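Local coordinates for protein putative methylthioribose-1-phosphate isomerase (Archaeoglobus fulgidus, PDB 1T5O) that probably interconverts methylthioribose-1-phosphate and methylthioribulose-1-phosphate, an isomerase step of methionine biosynthesis, at residues A53-I58 with E123-E128. Residues are numbered along the deposited sequence; the frame is centred on the assembly and turned at random.
Sequences AGAYGI and EKLAEE
The phenol ring of Y56 meets E123 at its edge, where CE1 stands 4.1 Å from CG of E123, which lies close to the ring plane. A126 approaches the same ring obliquely: its CB is 4.2 Å from CZ and 3.5 Å from OH of Y56, so the methyl group packs against the phenol end. The two side chains of Y56 and E123 cross at about a right angle and the carboxylate plane is turned 70° from the ring, so the planes are far from parallel; E123 touches the ring edge through CG, not through its carboxylate. CG of Y56 sits anti to the carbonyl carbon (chi1 -77°), a torsion that swings the ring out from a CB not aimed at the partner helix and brings OH beside A126. A second, purely apolar touch joins A55 and L125, whose CB and CD1 atoms are 3.8 Å apart. Both residues direct their CB atoms at the opposing segment.

These contacts pack helix 47-61 against helix 111-141 in the N-terminal helical domain, apart from the Rossmann-like sheet of the chain and away from the predicted substrate site. The short segments run nearly antiparallel, at 161°, with their axes 9.3 Å apart. Small alanines at the interface are consistent with this spacing. Strand 6-8 adds I6 and W8 against Y56, while A101 of helix 92-105 packs on A55.

Direct contact between the segments is thus made by carbon surfaces and one hydroxyl, with polar linkage supplied by solvent. One water lies 3.2 Å from OH of Y56 and donates a weak bond to OE2 of E123. Replacing Y56 with an alanine would probably open a gap beside A126 and E123 and deprive this water of its phenol partner. The chemistry implies mainly van der Waals cohesion, supplemented at one margin by a weak water bridge to the carboxylate of E123, a partly exposed residue.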
ATOM      1  N   ALA A  53     -25.880 -16.054   0.170  1.00 30.74           N
ATOM      2  CA  ALA A  53     -26.653 -15.101  -0.627  1.00 32.35           C
ATOM      3  C   ALA A  53     -27.377 -15.851  -1.752  1.00 32.31           C
ATOM      4  O   ALA A  53     -28.560 -15.606  -2.024  1.00 32.86           O
ATOM      5  CB  ALA A  53     -25.739 -14.029  -1.223  1.00 33.42           C
ATOM      6  N   GLY A  54     -26.658 -16.761  -2.408  1.00 32.20           N
ATOM      7  CA  GLY A  54     -27.249 -17.548  -3.473  1.00 31.05           C
ATOM      8  C   GLY A  54     -28.451 -18.348  -2.990  1.00 31.18           C
ATOM      9  O   GLY A  54     -29.497 -18.344  -3.638  1.00 30.95           O
ATOM     10  N   ALA A  55     -28.303 -19.030  -1.854  1.00 29.82           N
ATOM     11  CA  ALA A  55     -29.384 -19.844  -1.284  1.00 30.98           C
ATOM     12  C   ALA A  55     -30.558 -19.011  -0.785  1.00 30.41           C
ATOM     13  O   ALA A  55     -31.709 -19.346  -1.046  1.00 29.56           O
ATOM     14  CB  ALA A  55     -28.849 -20.717  -0.146  1.00 31.10           C
ATOM     15  N   TYR A  56     -30.281 -17.941  -0.048  1.00 30.58           N
ATOM     16  CA  TYR A  56     -31.372 -17.104   0.443  1.00 31.42           C
ATOM     17  C   TYR A  56     -32.041 -16.453  -0.758  1.00 34.57           C
ATOM     18  O   TYR A  56     -33.223 -16.109  -0.704  1.00 34.03           O
ATOM     19  CB  TYR A  56     -30.864 -16.019   1.392  1.00 28.52           C
ATOM     20  CG  TYR A  56     -30.531 -16.523   2.780  1.00 26.35           C
ATOM     21  CD1 TYR A  56     -31.451 -17.281   3.511  1.00 26.35           C
ATOM     22  CD2 TYR A  56     -29.324 -16.197   3.384  1.00 27.62           C
ATOM     23  CE1 TYR A  56     -31.168 -17.695   4.822  1.00 27.46           C
ATOM     24  CE2 TYR A  56     -29.029 -16.596   4.685  1.00 26.31           C
ATOM     25  CZ  TYR A  56     -29.946 -17.340   5.399  1.00 27.53           C
ATOM     26  OH  TYR A  56     -29.643 -17.725   6.684  1.00 28.62           O
ATOM     27  N   GLY A  57     -31.271 -16.290  -1.837  1.00 35.77           N
ATOM     28  CA  GLY A  57     -31.809 -15.687  -3.044  1.00 37.97           C
ATOM     29  C   GLY A  57     -32.999 -16.483  -3.548  1.00 39.68           C
ATOM     30  O   GLY A  57     -34.025 -15.908  -3.906  1.00 40.66           O
ATOM     31  N   ILE A  58     -32.849 -17.810  -3.571  1.00 39.74           N
ATOM     32  CA  ILE A  58     -33.896 -18.729  -4.020  1.00 39.42           C
ATOM     33  C   ILE A  58     -35.086 -18.691  -3.057  1.00 40.07           C
ATOM     34  O   ILE A  58     -36.236 -18.731  -3.492  1.00 40.03           O
ATOM     35  CB  ILE A  58     -33.345 -20.191  -4.119  1.00 39.79           C
ATOM     36  CG1 ILE A  58     -32.188 -20.253  -5.128  1.00 37.68           C
ATOM     37  CG2 ILE A  58     -34.467 -21.175  -4.463  1.00 38.15           C
ATOM     38  CD1 ILE A  58     -32.497 -19.681  -6.529  1.00 38.56           C
ATOM     39  N   GLU A 123     -31.050 -21.807   5.160  1.00 31.77           N
ATOM     40  CA  GLU A 123     -30.695 -21.648   6.572  1.00 33.53           C
ATOM     41  C   GLU A 123     -29.711 -22.714   7.033  1.00 32.68           C
ATOM     42  O   GLU A 123     -28.847 -22.450   7.868  1.00 33.67           O
ATOM     43  CB  GLU A 123     -31.943 -21.677   7.453  1.00 36.03           C
ATOM     44  CG  GLU A 123     -32.884 -20.543   7.137  1.00 40.82           C
ATOM     45  CD  GLU A 123     -33.874 -20.274   8.245  1.00 44.24           C
ATOM     46  OE1 GLU A 123     -34.704 -21.161   8.535  1.00 45.56           O
ATOM     47  OE2 GLU A 123     -33.814 -19.168   8.825  1.00 47.68           O
ATOM     48  N   LYS A 124     -29.840 -23.913   6.482  1.00 31.99           N
ATOM     49  CA  LYS A 124     -28.946 -25.008   6.831  1.00 31.87           C
ATOM     50  C   LYS A 124     -27.532 -24.716   6.311  1.00 29.99           C
ATOM     51  O   LYS A 124     -26.546 -24.942   7.012  1.00 29.44           O
ATOM     52  CB  LYS A 124     -29.462 -26.317   6.227  1.00 35.07           C
ATOM     53  CG  LYS A 124     -28.516 -27.518   6.363  1.00 38.09           C
ATOM     54  CD  LYS A 124     -29.006 -28.645   5.459  1.00 42.67           C
ATOM     55  CE  LYS A 124     -28.144 -29.906   5.537  1.00 45.46           C
ATOM     56  NZ  LYS A 124     -28.611 -30.878   4.489  1.00 48.51           N
ATOM     57  N   LEU A 125     -27.438 -24.210   5.087  1.00 28.40           N
ATOM     58  CA  LEU A 125     -26.149 -23.894   4.507  1.00 28.30           C
ATOM     59  C   LEU A 125     -25.446 -22.790   5.294  1.00 28.13           C
ATOM     60  O   LEU A 125     -24.234 -22.850   5.484  1.00 27.23           O
ATOM     61  CB  LEU A 125     -26.290 -23.465   3.044  1.00 29.82           C
ATOM     62  CG  LEU A 125     -26.783 -24.525   2.054  1.00 31.07           C
ATOM     63  CD1 LEU A 125     -26.886 -23.902   0.664  1.00 31.69           C
ATOM     64  CD2 LEU A 125     -25.832 -25.720   2.035  1.00 32.41           C
ATOM     65  N   ALA A 126     -26.202 -21.792   5.752  1.00 26.23           N
ATOM     66  CA  ALA A 126     -25.608 -20.691   6.517  1.00 27.29           C
ATOM     67  C   ALA A 126     -25.127 -21.200   7.879  1.00 26.61           C
ATOM     68  O   ALA A 126     -24.061 -20.822   8.347  1.00 27.06           O
ATOM     69  CB  ALA A 126     -26.617 -19.550   6.702  1.00 26.16           C
ATOM     70  N   GLU A 127     -25.923 -22.067   8.499  1.00 26.78           N
ATOM     71  CA  GLU A 127     -25.604 -22.651   9.798  1.00 25.64           C
ATOM     72  C   GLU A 127     -24.344 -23.517   9.702  1.00 25.75           C
ATOM     73  O   GLU A 127     -23.515 -23.552  10.621  1.00 24.11           O
ATOM     74  CB  GLU A 127     -26.772 -23.527  10.254  1.00 29.02           C
ATOM     75  CG  GLU A 127     -26.522 -24.289  11.525  1.00 31.84           C
ATOM     76  CD  GLU A 127     -26.419 -23.376  12.728  1.00 35.16           C
ATOM     77  OE1 GLU A 127     -26.696 -22.161  12.593  1.00 37.18           O
ATOM     78  OE2 GLU A 127     -26.065 -23.877  13.811  1.00 36.25           O
ATOM     79  N   GLU A 128     -24.238 -24.263   8.606  1.00 24.55           N
ATOM     80  CA  GLU A 128     -23.074 -25.108   8.393  1.00 25.61           C
ATOM     81  C   GLU A 128     -21.816 -24.266   8.212  1.00 24.83           C
ATOM     82  O   GLU A 128     -20.747 -24.670   8.638  1.00 23.39           O
ATOM     83  CB  GLU A 128     -23.290 -25.995   7.181  1.00 27.79           C
ATOM     84  CG  GLU A 128     -24.425 -26.980   7.394  1.00 29.83           C
ATOM     85  CD  GLU A 128     -24.614 -27.883   6.195  1.00 33.70           C
ATOM     86  OE1 GLU A 128     -24.396 -27.417   5.056  1.00 30.74           O
ATOM     87  OE2 GLU A 128     -24.991 -29.054   6.405  1.00 35.80           O
TER
HETATM   88  O   HOH W   1     -31.102 -17.303   9.495  1.00 36.50           O